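Local coordinates for inactivation-no-after-potential D protein (Drosophila melanogaster, PDB 5F67), which binds the C-terminal tail of the TRP channel through its third PDZ domain, consistent with a scaffold role in fly phototransduction, at residues Val27-Glu32 against Val100-Leu105; Leu35-Ile40 against Ser60-Ala65. All blocks are in the same frame, centred on the assembly; numbering follows the deposited sequence.

Contact 1: Val27-Glu32 against Val100-Leu105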
ATOM      1  N   VAL A  27      -7.007   3.804   5.092  1.00 13.07           N
ATOM      2  CA  VAL A  27      -7.904   3.441   4.000  1.00 14.05           C
ATOM      3  C   VAL A  27      -8.364   2.000   4.159  1.00 17.89           C
ATOM      4  O   VAL A  27      -7.667   1.184   4.758  1.00 16.01           O
ATOM      5  CB  VAL A  27      -7.254   3.625   2.608  1.00 14.76           C
ATOM      6  CG1 VAL A  27      -6.813   5.075   2.423  1.00 19.64           C
ATOM      7  CG2 VAL A  27      -6.068   2.671   2.420  1.00 17.07           C
ATOM      8  N   GLN A  28      -9.537   1.691   3.617  1.00 11.59           N
ATOM      9  CA  GLN A  28     -10.089   0.344   3.694  1.00 10.53           C
ATOM     10  C   GLN A  28     -10.301  -0.128   2.267  1.00 16.99           C
ATOM     11  O   GLN A  28     -11.196   0.361   1.576  1.00 19.98           O
ATOM     12  CB  GLN A  28     -11.446   0.374   4.416  1.00 13.47           C
ATOM     13  CG  GLN A  28     -11.404   1.016   5.815  1.00 14.62           C
ATOM     14  CD  GLN A  28     -10.702   0.148   6.853  1.00 14.30           C
ATOM     15  OE1 GLN A  28     -10.319  -1.000   6.580  1.00 14.93           O
ATOM     16  NE2 GLN A  28     -10.518   0.699   8.056  1.00 12.89           N
ATOM     17  N   VAL A  29      -9.494  -1.082   1.814  1.00 11.02           N
ATOM     18  CA  VAL A  29      -9.528  -1.451   0.404  1.00 10.14           C
ATOM     19  C   VAL A  29      -9.884  -2.927   0.248  1.00 13.19           C
ATOM     20  O   VAL A  29      -9.194  -3.796   0.783  1.00 15.37           O
ATOM     21  CB  VAL A  29      -8.171  -1.191  -0.258  1.00 13.22           C
ATOM     22  CG1 VAL A  29      -8.221  -1.561  -1.743  1.00 15.72           C
ATOM     23  CG2 VAL A  29      -7.767   0.274  -0.069  1.00 11.98           C
ATOM     24  N   ARG A  30     -10.962  -3.214  -0.476  1.00 10.17           N
ATOM     25  CA  ARG A  30     -11.370  -4.603  -0.645  1.00  9.72           C
ATOM     26  C   ARG A  30     -10.529  -5.303  -1.698  1.00 15.10           C
ATOM     27  O   ARG A  30     -10.388  -4.817  -2.831  1.00 14.86           O
ATOM     28  CB  ARG A  30     -12.861  -4.699  -1.003  1.00 10.02           C
ATOM     29  CG  ARG A  30     -13.414  -6.136  -0.965  1.00 16.14           C
ATOM     30  CD  ARG A  30     -14.922  -6.181  -1.275  1.00 14.25           C
ATOM     31  NE  ARG A  30     -15.628  -5.254  -0.388  1.00 16.40           N
ATOM     32  CZ  ARG A  30     -16.107  -5.570   0.812  1.00 16.11           C
ATOM     33  NH1 ARG A  30     -16.008  -6.816   1.273  1.00 15.62           N
ATOM     34  NH2 ARG A  30     -16.694  -4.632   1.550  1.00 15.83           N
ATOM     35  N   LYS A  31      -9.968  -6.454  -1.326  1.00 12.37           N
ATOM     36  CA  LYS A  31      -9.202  -7.241  -2.283  1.00 14.39           C
ATOM     37  C   LYS A  31     -10.190  -8.015  -3.126  1.00 16.74           C
ATOM     38  O   LYS A  31     -10.892  -8.894  -2.624  1.00 16.05           O
ATOM     39  CB  LYS A  31      -8.250  -8.211  -1.578  1.00 16.04           C
ATOM     40  CG  LYS A  31      -7.395  -8.993  -2.564  1.00 18.67           C
ATOM     41  CD  LYS A  31      -6.428  -9.924  -1.853  1.00 24.22           C
ATOM     42  CE  LYS A  31      -5.154  -9.206  -1.458  1.00 19.74           C
ATOM     43  NZ  LYS A  31      -4.184 -10.208  -0.932  1.00 17.61           N
ATOM     44  N   GLU A  32     -10.277  -7.660  -4.403  1.00 13.83           N
ATOM     45  CA  GLU A  32     -11.103  -8.410  -5.338  1.00 13.93           C
ATOM     46  C   GLU A  32     -10.162  -8.825  -6.462  1.00 20.63           C
ATOM     47  O   GLU A  32      -9.945  -8.075  -7.421  1.00 16.07           O
ATOM     48  CB  GLU A  32     -12.278  -7.552  -5.825  1.00 18.33           C
ATOM     49  CG  GLU A  32     -13.124  -6.997  -4.663  1.00 21.68           C
ATOM     50  CD  GLU A  32     -14.335  -6.195  -5.116  1.00 23.74           C
ATOM     51  OE1 GLU A  32     -14.181  -5.273  -5.951  1.00 18.27           O
ATOM     52  OE2 GLU A  32     -15.454  -6.484  -4.634  1.00 21.57           O
ATOM     53  N   VAL A 100      -8.969  -4.838   3.376  1.00  9.26           N
ATOM     54  CA  VAL A 100      -7.623  -4.716   3.912  1.00  9.94           C
ATOM     55  C   VAL A 100      -7.427  -3.282   4.366  1.00 14.42           C
ATOM     56  O   VAL A 100      -7.625  -2.341   3.591  1.00 14.11           O
ATOM     57  CB  VAL A 100      -6.563  -5.090   2.855  1.00 10.76           C
ATOM     58  CG1 VAL A 100      -5.149  -5.039   3.467  1.00 12.83           C
ATOM     59  CG2 VAL A 100      -6.848  -6.478   2.281  1.00 11.75           C
ATOM     60  N   THR A 101      -7.081  -3.125   5.639  1.00 10.96           N
ATOM     61  CA  THR A 101      -6.876  -1.816   6.230  1.00 10.21           C
ATOM     62  C   THR A 101      -5.424  -1.439   5.980  1.00 19.14           C
ATOM     63  O   THR A 101      -4.513  -2.207   6.305  1.00 19.82           O
ATOM     64  CB  THR A 101      -7.084  -1.865   7.745  1.00 13.16           C
ATOM     65  OG1 THR A 101      -8.395  -2.361   8.037  1.00 15.92           O
ATOM     66  CG2 THR A 101      -6.909  -0.466   8.363  1.00 20.01           C
ATOM     67  N   MET A 102      -5.193  -0.272   5.393  1.00 11.82           N
ATOM     68  CA  MET A 102      -3.823   0.187   5.231  1.00  8.93           C
ATOM     69  C   MET A 102      -3.680   1.581   5.823  1.00 11.31           C
ATOM     70  O   MET A 102      -4.571   2.415   5.677  1.00 13.52           O
ATOM     71  CB  MET A 102      -3.441   0.208   3.753  1.00 14.26           C
ATOM     72  CG  MET A 102      -3.402  -1.186   3.123  1.00 17.78           C
ATOM     73  SD  MET A 102      -2.775  -1.145   1.434  1.00 24.52           S
ATOM     74  CE  MET A 102      -4.185  -0.483   0.547  1.00 23.26           C
ATOM     75  N   ILE A 103      -2.560   1.823   6.495  1.00  9.76           N
ATOM     76  CA  ILE A 103      -2.270   3.162   6.966  1.00  9.11           C
ATOM     77  C   ILE A 103      -1.231   3.704   6.016  1.00 13.97           C
ATOM     78  O   ILE A 103      -0.176   3.088   5.810  1.00 13.85           O
ATOM     79  CB  ILE A 103      -1.707   3.172   8.395  1.00  8.99           C
ATOM     80  CG1 ILE A 103      -2.775   2.670   9.374  1.00 12.36           C
ATOM     81  CG2 ILE A 103      -1.301   4.586   8.783  1.00 10.18           C
ATOM     82  CD1 ILE A 103      -2.299   2.592  10.812  1.00 15.17           C
ATOM     83  N   LEU A 104      -1.541   4.851   5.426  1.00 11.67           N
ATOM     84  CA  LEU A 104      -0.710   5.428   4.378  1.00 12.29           C
ATOM     85  C   LEU A 104      -0.339   6.859   4.714  1.00 17.21           C
ATOM     86  O   LEU A 104      -1.111   7.575   5.338  1.00 14.03           O
ATOM     87  CB  LEU A 104      -1.477   5.423   3.054  1.00 10.82           C
ATOM     88  CG  LEU A 104      -1.802   4.061   2.437  1.00 17.78           C
ATOM     89  CD1 LEU A 104      -2.819   4.222   1.304  1.00 17.74           C
ATOM     90  CD2 LEU A 104      -0.533   3.364   1.941  1.00 17.65           C
ATOM     91  N   LEU A 105       0.834   7.289   4.264  1.00 11.43           N
ATOM     92  CA  LEU A 105       1.258   8.672   4.466  1.00 15.79           C
ATOM     93  C   LEU A 105       1.644   9.280   3.124  1.00 19.22           C
ATOM     94  O   LEU A 105       2.576   8.808   2.457  1.00 16.35           O
ATOM     95  CB  LEU A 105       2.454   8.737   5.424  1.00 12.81           C
ATOM     96  CG  LEU A 105       3.074  10.126   5.625  1.00 12.87           C
ATOM     97  CD1 LEU A 105       2.115  11.069   6.357  1.00 15.04           C
ATOM     98  CD2 LEU A 105       4.373  10.011   6.391  1.00 15.69           C
TER
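The flat carboxamide of Gln28 receives the hydroxyl of Thr101 at its OE1 end, close to the amide plane, while the Thr101 methyl lies well off that plane, obliquely over one face; both residues sit on one side of a two-strand ladder whose opposite side carries Val27, Val29, Val100 and Met102. Thr101 OG1 donates to Gln28 OE1 at 2.8 Å; the C=O...donor angle of 124° and a donor tilted only modestly from the carbonyl plane show an approach from beside the C=O rather than head-on. Gln28 can bring its amide there because the chain folds at its second torsion (chi2 -72°), and the two side chains then run side by side in the same direction. Gln28 NE2 is 3.8 Å from Thr101 CG2, the methyl that overlies the amide.

Four backbone bonds connect the strands, two at the Val27-Met102 pair and two at Val29-Val100, all four close to straight. Val100 N donates to Val29 O at 2.8 Å. Between the two pairs, Gln28 and Thr101 form a non-hydrogen-bonded pair, where Thr101 CA sits 3.4 Å from Val27 O in a CA-H...O contact. This is the antiparallel pairing of the first and last strands of the PDZ fold, with 25-30 at the edge of its sheet and 99-105 next to it.

On the buried face, Val27 CG2 serves as a hub: it lies 3.8 Å from Met102 CB and the same distance from Leu104 CD1, the latter side chain crossing at about a right angle. Met102 bends at its last torsion (chi3 -76°), which carries its methyl CE back to 3.7 Å from Val29 CG2. Beyond the ladder, Lys31 NZ bonds to the carbonyl oxygens of Leu93 and Ala96.

Contact 2: Leu35-Ile40 against Ser60-Ala65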
ATOM      1  N   LEU A  35      -5.565  -5.858  -4.690  1.00 14.47           N
ATOM      2  CA  LEU A  35      -5.886  -4.533  -4.169  1.00 15.02           C
ATOM      3  C   LEU A  35      -5.714  -3.504  -5.282  1.00 15.08           C
ATOM      4  O   LEU A  35      -6.561  -2.617  -5.473  1.00 14.72           O
ATOM      5  CB  LEU A  35      -4.976  -4.178  -2.987  1.00 13.78           C
ATOM      6  CG  LEU A  35      -5.101  -5.108  -1.778  1.00 19.07           C
ATOM      7  CD1 LEU A  35      -3.929  -4.885  -0.814  1.00 22.26           C
ATOM      8  CD2 LEU A  35      -6.438  -4.879  -1.076  1.00 20.52           C
ATOM      9  N   GLY A  36      -4.622  -3.644  -6.032  1.00 12.85           N
ATOM     10  CA  GLY A  36      -4.352  -2.764  -7.152  1.00 11.93           C
ATOM     11  C   GLY A  36      -3.081  -1.963  -6.959  1.00 14.21           C
ATOM     12  O   GLY A  36      -2.948  -0.880  -7.523  1.00 14.87           O
ATOM     13  N   ILE A  37      -2.138  -2.482  -6.169  1.00 13.58           N
ATOM     14  CA  ILE A  37      -0.899  -1.745  -5.915  1.00  9.74           C
ATOM     15  C   ILE A  37       0.337  -2.597  -6.138  1.00 15.48           C
ATOM     16  O   ILE A  37       0.265  -3.828  -6.169  1.00 14.22           O
ATOM     17  CB  ILE A  37      -0.813  -1.235  -4.448  1.00 12.51           C
ATOM     18  CG1 ILE A  37      -0.924  -2.411  -3.460  1.00 14.69           C
ATOM     19  CG2 ILE A  37      -1.881  -0.179  -4.155  1.00 17.29           C
ATOM     20  CD1 ILE A  37      -0.626  -2.014  -1.992  1.00 15.19           C
ATOM     21  N   MET A  38       1.475  -1.919  -6.298  1.00 11.44           N
ATOM     22  CA  MET A  38       2.785  -2.545  -6.153  1.00 10.43           C
ATOM     23  C   MET A  38       3.563  -1.709  -5.156  1.00 12.23           C
ATOM     24  O   MET A  38       3.244  -0.530  -4.943  1.00 16.01           O
ATOM     25  CB  MET A  38       3.523  -2.597  -7.493  1.00 14.47           C
ATOM     26  CG  MET A  38       2.893  -3.555  -8.468  1.00 16.69           C
ATOM     27  SD  MET A  38       3.593  -3.355 -10.097  1.00 26.18           S
ATOM     28  CE  MET A  38       2.565  -4.531 -10.966  1.00 20.53           C
ATOM     29  N   VAL A  39       4.571  -2.301  -4.522  1.00 10.45           N
ATOM     30  CA  VAL A  39       5.367  -1.556  -3.568  1.00 10.14           C
ATOM     31  C   VAL A  39       6.838  -1.778  -3.846  1.00 10.71           C
ATOM     32  O   VAL A  39       7.217  -2.705  -4.577  1.00 12.51           O
ATOM     33  CB  VAL A  39       5.055  -1.941  -2.092  1.00 12.99           C
ATOM     34  CG1 VAL A  39       3.574  -1.681  -1.763  1.00 12.86           C
ATOM     35  CG2 VAL A  39       5.394  -3.413  -1.831  1.00 14.20           C
ATOM     36  N   ILE A  40       7.652  -0.895  -3.284  1.00 10.71           N
ATOM     37  CA  ILE A  40       9.099  -1.066  -3.300  1.00 13.91           C
ATOM     38  C   ILE A  40       9.616  -0.768  -1.907  1.00 17.77           C
ATOM     39  O   ILE A  40       8.929  -0.128  -1.089  1.00 14.05           O
ATOM     40  CB  ILE A  40       9.783  -0.124  -4.322  1.00 14.32           C
ATOM     41  CG1 ILE A  40       9.401   1.331  -4.069  1.00 18.45           C
ATOM     42  CG2 ILE A  40       9.437  -0.523  -5.750  1.00 14.95           C
ATOM     43  CD1 ILE A  40      10.286   2.317  -4.818  1.00 34.62           C
ATOM     44  N   SER A  60      -8.750   0.056 -10.172  1.00 16.70           N
ATOM     45  CA  SER A  60      -8.683  -0.854  -9.029  1.00 15.33           C
ATOM     46  C   SER A  60      -9.301  -0.235  -7.770  1.00 18.47           C
ATOM     47  O   SER A  60      -9.529   0.979  -7.701  1.00 14.57           O
ATOM     48  CB  SER A  60      -7.229  -1.247  -8.750  1.00 14.16           C
ATOM     49  OG  SER A  60      -6.496  -0.132  -8.243  1.00 14.79           O
ATOM     50  N   ASN A  61      -9.577  -1.071  -6.772  1.00 13.95           N
ATOM     51  CA  ASN A  61     -10.129  -0.583  -5.509  1.00 15.14           C
ATOM     52  C   ASN A  61      -9.143   0.304  -4.754  1.00 14.69           C
ATOM     53  O   ASN A  61      -9.555   1.217  -4.031  1.00 15.55           O
ATOM     54  CB  ASN A  61     -10.572  -1.754  -4.633  1.00 14.85           C
ATOM     55  CG  ASN A  61     -11.749  -2.504  -5.223  1.00 23.15           C
ATOM     56  OD1 ASN A  61     -12.443  -2.002  -6.113  1.00 19.72           O
ATOM     57  ND2 ASN A  61     -11.990  -3.709  -4.722  1.00 15.47           N
ATOM     58  N   ALA A  62      -7.841   0.042  -4.903  1.00 11.93           N
ATOM     59  CA  ALA A  62      -6.863   0.915  -4.265  1.00 13.33           C
ATOM     60  C   ALA A  62      -6.931   2.308  -4.874  1.00 12.39           C
ATOM     61  O   ALA A  62      -6.862   3.308  -4.156  1.00 13.35           O
ATOM     62  CB  ALA A  62      -5.448   0.352  -4.384  1.00 11.26           C
ATOM     63  N   GLU A  63      -7.065   2.382  -6.196  1.00 12.54           N
ATOM     64  CA  GLU A  63      -7.165   3.692  -6.842  1.00 17.55           C
ATOM     65  C   GLU A  63      -8.432   4.410  -6.370  1.00 18.71           C
ATOM     66  O   GLU A  63      -8.403   5.601  -6.035  1.00 17.30           O
ATOM     67  CB  GLU A  63      -7.163   3.556  -8.367  1.00 19.69           C
ATOM     68  CG  GLU A  63      -7.138   4.898  -9.096  1.00 24.37           C
ATOM     69  CD  GLU A  63      -7.338   4.771 -10.593  1.00 37.50           C
ATOM     70  OE1 GLU A  63      -6.545   5.379 -11.349  1.00 39.36           O
ATOM     71  OE2 GLU A  63      -8.295   4.083 -11.016  1.00 32.77           O
ATOM     72  N   LEU A  64      -9.540   3.672  -6.330  1.00 14.12           N
ATOM     73  CA  LEU A  64     -10.814   4.235  -5.886  1.00 14.61           C
ATOM     74  C   LEU A  64     -10.790   4.754  -4.450  1.00 20.10           C
ATOM     75  O   LEU A  64     -11.516   5.700  -4.128  1.00 19.00           O
ATOM     76  CB  LEU A  64     -11.938   3.210  -6.070  1.00 16.79           C
ATOM     77  CG  LEU A  64     -12.269   2.961  -7.544  1.00 30.97           C
ATOM     78  CD1 LEU A  64     -13.157   1.741  -7.720  1.00 36.30           C
ATOM     79  CD2 LEU A  64     -12.935   4.197  -8.138  1.00 34.49           C
ATOM     80  N   ALA A  65      -9.958   4.146  -3.603  1.00 14.11           N
ATOM     81  CA  ALA A  65      -9.861   4.520  -2.187  1.00 15.25           C
ATOM     82  C   ALA A  65      -8.892   5.663  -1.931  1.00 18.06           C
ATOM     83  O   ALA A  65      -8.735   6.111  -0.792  1.00 19.58           O
ATOM     84  CB  ALA A  65      -9.460   3.317  -1.347  1.00 17.84           C
TER
HETATM   85  O   HOH W   1      -9.185  -3.867  -7.051  1.00 15.64           O
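Ser60 faces Gly36 across the contact: Gly36, at a positive phi of 117°, brings its CA to 3.6 Å from Ser60 OG. Ser60 is the N-cap of helix 61-64, its OG accepting from Glu63 N at 3.3 Å; the same OG is hydrogen-bonded to Arg57 O. Next, Asn61 N donates to a water at 2.8 Å, and that water returns a weak bond to Leu35 O. Ala62 then makes the direct link: its N donates to Leu35 O at 3.0 Å, with an N-H...O angle of 147°, so the carbonyl of the 35-36 peptide points at the first turn of helix 61-64. The methyl of Ala62 lies near that oxygen and packs on Ile37, Ala62 CB to Ile37 CG2 at 3.6 Å. Glu63 turns away from 35-40, and its OE2 accepts from Gly59 N.

The backbones of Leu35, Gly36 and Ile37 hydrogen-bond to the bound peptide. This is the carboxylate-binding loop of a PDZ domain entering its second strand, here hydrogen-bonded through the carbonyl of Leu35 to the first turn of the N-capped helix 61-64.

From the N terminus, strand 25-30 comes first and waits for its partner until strand 99-105, so contact 1 closes a loop of 67 intervening residues. Inside that loop lies contact 2, which joins the start of strand 37-44 to helix 61-64 after the hairpin with strand 50-56. The two contacts are therefore nested, not crossed, with centres about 8 Å apart. They also meet directly: Asn61 ND2 is 2.7 Å from Arg30 O and 3.0 Å from Glu32 OE1, both probable hydrogen bonds, while Leu35 and Ala62 pack on Val29. Together they tie the terminal strands to the peptide-binding edge and the short helix.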